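Local coordinates for tail spike protein (PDB 6EU4) that probably recognises and degrades the capsular polysaccharide of Acinetobacter baumannii, letting the phage reach the cell surface, at residues A[368-373]-A[436-441]; A[405-410]-A[441-446]. All blocks are in the same frame, centred on the assembly; numbering follows the deposited sequence.

Contact 1: residues A[368-373]-A[436-441]; sequences NNNSMF and TAFTKL
N369 and T436, with CA atoms 5.9 Å apart, mark the closest backbone approach between an irregular run leading into strand 371-376 and a loop that precedes strand 443-445, at a turn region of the parallel beta-helix. N370 carries the contact from the centre of an inverse gamma turn. Its CG lies between the backbone N and carbonyl carbon (chi1 70°), which sends the amide across to F438. There the amide imitates a peptide group: OD1 accepts from F438 N at 2.9 Å, in the carbonyl plane on a lone pair, while ND2 gives a nearly straight bond (171°) to F438 O. Asparagine suits this place because one flat group supplies both an acceptor and a donor, and the paired bonds fix its rotation. The amide plane runs nearly parallel to that of the F438 ring (8° apart), and OD1 comes obliquely to CD2, at 3.4 Å. Water 1 adds a second bridge, accepting from N370 N and donating to T436 O at 2.8 Å. That same T436 O lies 3.1 Å from N369 CB. The N369 amide is held at both ends: ND2 donates to S365 O, while S371 OG donates to OD1 nearly in line with the C=O bond, at 2.7 Å.

Contact 2: residues A[405-410]-A[441-446]; sequences ALAYVE and LGVYYT
A407, Y408 and V409 pair in parallel with V443, Y444 and Y445, two successive coils of a beta-helix whose short strands approach to 4.7 Å at 15°. The donors of the backbone bonds alternate between the two strands, from A407 N to G442 O through T446 N to V409 O. Y444 can be followed outward from this pairing. Its CB lies 3.9 Å from A407 O, the acceptor of its own amide. With CG beside the backbone N (chi1 -58°), the ring swings back toward the start of the strand, where CD2 and CE2 both face A405 CB, each at 3.7 Å. The small methyl meets the ring at its edge, in plane, which is why alanine suits this place. At the tip, OH bonds to E429 OE2; the lack of a side chain at G442 leaves room for this hydroxyl. V443 points to the other face of the sheet, where its CG2 lies alongside L406 CD2 at 3.8 Å, both branches directed the same way. V409 and Y445 share that face, touching through their CB atoms, and F415 packs on A407, V409 and V443. At the far end, T446 CG2 touches both E410 CB and the hydroxyl of Y408, lying 3.5 Å from Y408 OH.

The two contacts lie with centres 7 Å apart and join three neighbouring levels of the beta-helix, strands 371-376, 405-409 and 443-445. Contact 2 pairs the second and third levels directly; contact 1 ties the start of the first to the loop that leads into the third, and L441 belongs to both. The first two levels are linked by probable hydrogen bonds from A405 N to N370 O (2.9 Å) and from F373 N to L406 O (2.8 Å). The rings of F438 and Y444 stack, with F438 CD1 3.4 Å from Y444 CD2, while A405 touches both side chains. The stacked pair thus adds a side-chain link between loop 436-441 and strand 443-445 to the backbone bonds between the levels.

Contact 1: residues A[368-373]-A[436-441]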
ATOM      1  N   ASN A 368      -8.726  28.446  -3.194  1.00 16.98           N
ATOM      2  CA  ASN A 368     -10.015  28.478  -2.506  1.00 16.16           C
ATOM      3  C   ASN A 368     -11.095  28.346  -3.583  1.00 15.17           C
ATOM      4  O   ASN A 368     -11.567  29.347  -4.126  1.00 15.21           O
ATOM      5  CB  ASN A 368     -10.161  29.774  -1.722  1.00 17.38           C
ATOM      6  CG  ASN A 368     -11.426  29.825  -0.907  1.00 19.52           C
ATOM      7  OD1 ASN A 368     -12.084  28.811  -0.676  1.00 16.92           O
ATOM      8  ND2 ASN A 368     -11.755  31.011  -0.421  1.00 22.31           N
ATOM      9  N   ASN A 369     -11.442  27.107  -3.929  1.00 14.50           N
ATOM     10  CA  ASN A 369     -12.337  26.917  -5.064  1.00 14.12           C
ATOM     11  C   ASN A 369     -13.162  25.644  -4.914  1.00 12.94           C
ATOM     12  O   ASN A 369     -12.934  24.824  -4.024  1.00 13.32           O
ATOM     13  CB  ASN A 369     -11.560  26.924  -6.379  1.00 14.94           C
ATOM     14  CG  ASN A 369     -10.376  25.973  -6.363  1.00 17.86           C
ATOM     15  OD1 ASN A 369     -10.543  24.761  -6.339  1.00 16.84           O
ATOM     16  ND2 ASN A 369      -9.169  26.532  -6.380  1.00 18.71           N
ATOM     17  N   ASN A 370     -14.174  25.517  -5.776  1.00 11.20           N
ATOM     18  CA  ASN A 370     -15.172  24.458  -5.598  1.00 10.54           C
ATOM     19  C   ASN A 370     -14.776  23.219  -6.396  1.00 12.18           C
ATOM     20  O   ASN A 370     -15.377  22.868  -7.405  1.00 12.83           O
ATOM     21  CB  ASN A 370     -16.571  24.946  -5.955  1.00 10.38           C
ATOM     22  CG  ASN A 370     -16.799  25.208  -7.464  1.00 13.63           C
ATOM     23  OD1 ASN A 370     -15.971  25.807  -8.173  1.00 14.66           O
ATOM     24  ND2 ASN A 370     -17.974  24.790  -7.938  1.00 13.40           N
ATOM     25  N   SER A 371     -13.764  22.526  -5.867  1.00 12.38           N
ATOM     26  CA  SER A 371     -13.255  21.303  -6.456  1.00 11.83           C
ATOM     27  C   SER A 371     -13.123  20.214  -5.401  1.00 10.56           C
ATOM     28  O   SER A 371     -12.760  20.480  -4.253  1.00 12.29           O
ATOM     29  CB  SER A 371     -11.897  21.538  -7.137  1.00 13.00           C
ATOM     30  OG  SER A 371     -10.912  22.042  -6.242  1.00 13.61           O
HETATM   31  N   MSE A 372     -13.380  18.975  -5.794  1.00 10.18           N
HETATM   32  CA  MSE A 372     -13.195  17.892  -4.838  1.00  9.89           C
HETATM   33  C   MSE A 372     -11.717  17.679  -4.525  1.00 10.75           C
HETATM   34  O   MSE A 372     -11.354  17.508  -3.353  1.00 11.11           O
HETATM   35  CB  MSE A 372     -13.827  16.595  -5.332  1.00  9.72           C
HETATM   36  CG  MSE A 372     -15.349  16.611  -5.279  1.00  9.83           C
HETATM   37 SE   MSE A 372     -16.066  16.729  -3.435  1.00 12.34          SE
HETATM   38  CE  MSE A 372     -16.239  18.675  -3.273  1.00 12.04           C
ATOM     39  N   PHE A 373     -10.870  17.726  -5.559  1.00 10.72           N
ATOM     40  CA  PHE A 373      -9.418  17.648  -5.406  1.00 10.61           C
ATOM     41  C   PHE A 373      -8.859  18.988  -5.829  1.00 11.00           C
ATOM     42  O   PHE A 373      -8.874  19.319  -7.018  1.00 11.94           O
ATOM     43  CB  PHE A 373      -8.837  16.497  -6.232  1.00 11.16           C
ATOM     44  CG  PHE A 373      -9.337  15.166  -5.789  1.00 10.02           C
ATOM     45  CD1 PHE A 373      -8.720  14.490  -4.738  1.00 12.85           C
ATOM     46  CD2 PHE A 373     -10.462  14.601  -6.372  1.00 10.15           C
ATOM     47  CE1 PHE A 373      -9.213  13.280  -4.291  1.00 12.02           C
ATOM     48  CE2 PHE A 373     -10.948  13.373  -5.922  1.00 12.39           C
ATOM     49  CZ  PHE A 373     -10.322  12.722  -4.880  1.00 12.83           C
ATOM     50  N   THR A 436     -11.355  29.934 -11.622  1.00 15.74           N
ATOM     51  CA  THR A 436     -11.241  29.336 -10.291  1.00 15.30           C
ATOM     52  C   THR A 436     -12.620  29.054  -9.700  1.00 14.91           C
ATOM     53  O   THR A 436     -12.745  28.880  -8.484  1.00 16.85           O
ATOM     54  CB  THR A 436     -10.429  30.204  -9.321  1.00 19.61           C
ATOM     55  OG1 THR A 436     -11.019  31.511  -9.201  1.00 19.57           O
ATOM     56  CG2 THR A 436      -8.969  30.323  -9.788  1.00 21.02           C
ATOM     57  N   ALA A 437     -13.649  29.009 -10.539  1.00 16.05           N
ATOM     58  CA  ALA A 437     -15.002  28.666 -10.126  1.00 15.87           C
ATOM     59  C   ALA A 437     -15.627  27.851 -11.241  1.00 15.77           C
ATOM     60  O   ALA A 437     -15.595  28.265 -12.405  1.00 15.27           O
ATOM     61  CB  ALA A 437     -15.844  29.919  -9.844  1.00 18.32           C
ATOM     62  N   PHE A 438     -16.192  26.702 -10.884  1.00 12.89           N
ATOM     63  CA  PHE A 438     -16.594  25.694 -11.844  1.00 12.80           C
ATOM     64  C   PHE A 438     -18.070  25.352 -11.706  1.00 14.05           C
ATOM     65  O   PHE A 438     -18.688  25.558 -10.654  1.00 15.22           O
ATOM     66  CB  PHE A 438     -15.706  24.467 -11.664  1.00 13.70           C
ATOM     67  CG  PHE A 438     -14.248  24.843 -11.585  1.00 15.83           C
ATOM     68  CD1 PHE A 438     -13.580  25.247 -12.725  1.00 16.27           C
ATOM     69  CD2 PHE A 438     -13.580  24.881 -10.373  1.00 16.49           C
ATOM     70  CE1 PHE A 438     -12.256  25.678 -12.660  1.00 16.15           C
ATOM     71  CE2 PHE A 438     -12.245  25.287 -10.315  1.00 17.49           C
ATOM     72  CZ  PHE A 438     -11.603  25.691 -11.447  1.00 15.44           C
ATOM     73  N   THR A 439     -18.636  24.835 -12.805  1.00 12.29           N
ATOM     74  CA  THR A 439     -20.053  24.491 -12.841  1.00 12.58           C
ATOM     75  C   THR A 439     -20.317  23.106 -13.410  1.00 14.94           C
ATOM     76  O   THR A 439     -21.481  22.758 -13.655  1.00 15.26           O
ATOM     77  CB  THR A 439     -20.820  25.540 -13.659  1.00 16.61           C
ATOM     78  OG1 THR A 439     -20.326  25.544 -15.002  1.00 17.04           O
ATOM     79  CG2 THR A 439     -20.645  26.937 -13.068  1.00 19.92           C
ATOM     80  N   LYS A 440     -19.277  22.314 -13.634  1.00 13.32           N
ATOM     81  CA  LYS A 440     -19.425  20.930 -14.046  1.00 13.27           C
ATOM     82  C   LYS A 440     -18.429  20.065 -13.290  1.00 11.91           C
ATOM     83  O   LYS A 440     -17.380  20.536 -12.851  1.00 12.28           O
ATOM     84  CB  LYS A 440     -19.206  20.771 -15.559  1.00 13.61           C
ATOM     85  CG  LYS A 440     -20.230  21.513 -16.409  1.00 15.81           C
ATOM     86  CD  LYS A 440     -19.995  21.232 -17.879  1.00 20.63           C
ATOM     87  CE  LYS A 440     -21.148  21.732 -18.742  1.00 27.97           C
ATOM     88  NZ  LYS A 440     -21.378  23.161 -18.544  1.00 34.25           N
ATOM     89  N   LEU A 441     -18.759  18.777 -13.166  1.00 11.10           N
ATOM     90  CA  LEU A 441     -17.907  17.815 -12.468  1.00 11.54           C
ATOM     91  C   LEU A 441     -16.793  17.406 -13.429  1.00 12.93           C
ATOM     92  O   LEU A 441     -16.784  16.318 -14.010  1.00 13.46           O
ATOM     93  CB  LEU A 441     -18.732  16.627 -11.988  1.00 12.78           C
ATOM     94  CG  LEU A 441     -18.004  15.609 -11.111  1.00 12.41           C
ATOM     95  CD1 LEU A 441     -17.624  16.238  -9.759  1.00 12.60           C
ATOM     96  CD2 LEU A 441     -18.884  14.366 -10.908  1.00 12.33           C
TER
HETATM   97  O   HOH W   1     -14.730  28.251  -6.652  1.00 13.58           O

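Contact 2: residues A[405-410]-A[441-446]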
ATOM      1  N   ALA A 405     -16.476  21.016  -9.290  1.00 10.82           N
ATOM      2  CA  ALA A 405     -15.551  20.324 -10.168  1.00 11.12           C
ATOM      3  C   ALA A 405     -15.029  19.041  -9.499  1.00 12.11           C
ATOM      4  O   ALA A 405     -15.081  18.883  -8.277  1.00 11.52           O
ATOM      5  CB  ALA A 405     -14.373  21.240 -10.515  1.00 12.84           C
ATOM      6  N   LEU A 406     -14.533  18.098 -10.313  1.00 11.55           N
ATOM      7  CA  LEU A 406     -13.773  16.991  -9.735  1.00 10.38           C
ATOM      8  C   LEU A 406     -12.436  17.490  -9.221  1.00 12.85           C
ATOM      9  O   LEU A 406     -12.047  17.202  -8.085  1.00 10.94           O
ATOM     10  CB  LEU A 406     -13.538  15.858 -10.743  1.00 11.87           C
ATOM     11  CG  LEU A 406     -12.630  14.722 -10.228  1.00 13.08           C
ATOM     12  CD1 LEU A 406     -13.324  14.045  -9.017  1.00 15.98           C
ATOM     13  CD2 LEU A 406     -12.308  13.673 -11.293  1.00 15.23           C
ATOM     14  N   ALA A 407     -11.729  18.271 -10.030  1.00 10.52           N
ATOM     15  CA  ALA A 407     -10.381  18.670  -9.661  1.00  9.35           C
ATOM     16  C   ALA A 407      -9.994  19.986 -10.307  1.00 11.68           C
ATOM     17  O   ALA A 407     -10.425  20.308 -11.416  1.00 11.33           O
ATOM     18  CB  ALA A 407      -9.360  17.613 -10.060  1.00 12.31           C
ATOM     19  N   TYR A 408      -9.176  20.737  -9.572  1.00 10.43           N
ATOM     20  CA  TYR A 408      -8.472  21.910 -10.047  1.00 11.10           C
ATOM     21  C   TYR A 408      -6.999  21.668  -9.799  1.00 11.77           C
ATOM     22  O   TYR A 408      -6.610  21.325  -8.676  1.00 12.97           O
ATOM     23  CB  TYR A 408      -8.913  23.170  -9.318  1.00 13.20           C
ATOM     24  CG  TYR A 408      -8.166  24.398  -9.772  1.00 11.92           C
ATOM     25  CD1 TYR A 408      -8.284  24.857 -11.070  1.00 14.07           C
ATOM     26  CD2 TYR A 408      -7.349  25.095  -8.901  1.00 13.89           C
ATOM     27  CE1 TYR A 408      -7.623  25.967 -11.496  1.00 15.71           C
ATOM     28  CE2 TYR A 408      -6.681  26.234  -9.331  1.00 15.74           C
ATOM     29  CZ  TYR A 408      -6.835  26.660 -10.621  1.00 16.26           C
ATOM     30  OH  TYR A 408      -6.164  27.774 -11.079  1.00 20.68           O
ATOM     31  N   VAL A 409      -6.195  21.816 -10.845  1.00 11.52           N
ATOM     32  CA  VAL A 409      -4.791  21.437 -10.820  1.00 11.18           C
ATOM     33  C   VAL A 409      -3.979  22.621 -11.320  1.00 13.99           C
ATOM     34  O   VAL A 409      -4.160  23.058 -12.461  1.00 13.19           O
ATOM     35  CB  VAL A 409      -4.518  20.188 -11.683  1.00 11.17           C
ATOM     36  CG1 VAL A 409      -3.146  19.625 -11.370  1.00 11.03           C
ATOM     37  CG2 VAL A 409      -5.595  19.119 -11.476  1.00 12.37           C
ATOM     38  N   GLU A 410      -3.068  23.128 -10.488  1.00 13.63           N
ATOM     39  CA  GLU A 410      -2.339  24.343 -10.841  1.00 13.09           C
ATOM     40  C   GLU A 410      -0.934  24.354 -10.254  1.00 13.29           C
ATOM     41  O   GLU A 410      -0.553  23.510  -9.434  1.00 14.14           O
ATOM     42  CB  GLU A 410      -3.110  25.595 -10.380  1.00 15.45           C
ATOM     43  CG  GLU A 410      -3.039  25.873  -8.891  1.00 18.67           C
ATOM     44  CD  GLU A 410      -1.844  26.735  -8.489  1.00 19.65           C
ATOM     45  OE1 GLU A 410      -1.037  26.284  -7.645  1.00 17.13           O
ATOM     46  OE2 GLU A 410      -1.685  27.854  -9.029  1.00 19.76           O
ATOM     47  N   LEU A 441     -18.759  18.777 -13.166  1.00 11.10           N
ATOM     48  CA  LEU A 441     -17.907  17.815 -12.468  1.00 11.54           C
ATOM     49  C   LEU A 441     -16.793  17.406 -13.429  1.00 12.93           C
ATOM     50  O   LEU A 441     -16.784  16.318 -14.010  1.00 13.46           O
ATOM     51  CB  LEU A 441     -18.732  16.627 -11.988  1.00 12.78           C
ATOM     52  CG  LEU A 441     -18.004  15.609 -11.111  1.00 12.41           C
ATOM     53  CD1 LEU A 441     -17.624  16.238  -9.759  1.00 12.60           C
ATOM     54  CD2 LEU A 441     -18.884  14.366 -10.908  1.00 12.33           C
ATOM     55  N   GLY A 442     -15.840  18.325 -13.601  1.00 13.41           N
ATOM     56  CA  GLY A 442     -14.757  18.149 -14.547  1.00 13.79           C
ATOM     57  C   GLY A 442     -13.385  18.285 -13.907  1.00 12.39           C
ATOM     58  O   GLY A 442     -13.249  18.596 -12.719  1.00 12.56           O
ATOM     59  N   VAL A 443     -12.373  18.038 -14.734  1.00 16.84           N
ATOM     60  CA  VAL A 443     -10.975  18.193 -14.360  1.00 16.41           C
ATOM     61  C   VAL A 443     -10.438  19.425 -15.068  1.00 16.20           C
ATOM     62  O   VAL A 443     -10.359  19.450 -16.297  1.00 15.72           O
ATOM     63  CB  VAL A 443     -10.155  16.955 -14.737  1.00 15.72           C
ATOM     64  CG1 VAL A 443      -8.690  17.192 -14.379  1.00 15.41           C
ATOM     65  CG2 VAL A 443     -10.697  15.735 -14.021  1.00 16.04           C
ATOM     66  N   TYR A 444     -10.071  20.435 -14.300  1.00 16.64           N
ATOM     67  CA  TYR A 444      -9.631  21.716 -14.839  1.00 16.65           C
ATOM     68  C   TYR A 444      -8.194  21.958 -14.411  1.00 16.43           C
ATOM     69  O   TYR A 444      -7.879  21.840 -13.227  1.00 16.81           O
ATOM     70  CB  TYR A 444     -10.533  22.833 -14.328  1.00 17.57           C
ATOM     71  CG  TYR A 444     -11.962  22.557 -14.728  1.00 17.91           C
ATOM     72  CD1 TYR A 444     -12.355  22.698 -16.058  1.00 20.35           C
ATOM     73  CD2 TYR A 444     -12.889  22.093 -13.815  1.00 18.54           C
ATOM     74  CE1 TYR A 444     -13.663  22.422 -16.459  1.00 18.14           C
ATOM     75  CE2 TYR A 444     -14.189  21.813 -14.199  1.00 18.95           C
ATOM     76  CZ  TYR A 444     -14.563  21.967 -15.524  1.00 18.72           C
ATOM     77  OH  TYR A 444     -15.864  21.678 -15.891  1.00 19.36           O
ATOM     78  N   TYR A 445      -7.347  22.352 -15.357  1.00 15.95           N
ATOM     79  CA  TYR A 445      -5.931  22.504 -15.037  1.00 16.29           C
ATOM     80  C   TYR A 445      -5.354  23.691 -15.784  1.00 17.89           C
ATOM     81  O   TYR A 445      -5.880  24.114 -16.813  1.00 17.34           O
ATOM     82  CB  TYR A 445      -5.155  21.228 -15.339  1.00 15.12           C
ATOM     83  CG  TYR A 445      -5.196  20.750 -16.784  1.00 14.70           C
ATOM     84  CD1 TYR A 445      -6.275  20.009 -17.261  1.00 15.66           C
ATOM     85  CD2 TYR A 445      -4.144  20.997 -17.647  1.00 14.00           C
ATOM     86  CE1 TYR A 445      -6.317  19.569 -18.555  1.00 13.86           C
ATOM     87  CE2 TYR A 445      -4.173  20.550 -18.962  1.00 13.63           C
ATOM     88  CZ  TYR A 445      -5.267  19.829 -19.407  1.00 14.81           C
ATOM     89  OH  TYR A 445      -5.295  19.401 -20.707  1.00 17.10           O
ATOM     90  N   THR A 446      -4.288  24.257 -15.227  1.00 16.97           N
ATOM     91  CA  THR A 446      -3.650  25.407 -15.856  1.00 16.64           C
ATOM     92  C   THR A 446      -2.564  24.979 -16.834  1.00 16.69           C
ATOM     93  O   THR A 446      -2.167  23.817 -16.909  1.00 17.35           O
ATOM     94  CB  THR A 446      -3.054  26.333 -14.796  1.00 18.90           C
ATOM     95  OG1 THR A 446      -1.993  25.640 -14.127  1.00 19.43           O
ATOM     96  CG2 THR A 446      -4.109  26.751 -13.763  1.00 19.53           C
TER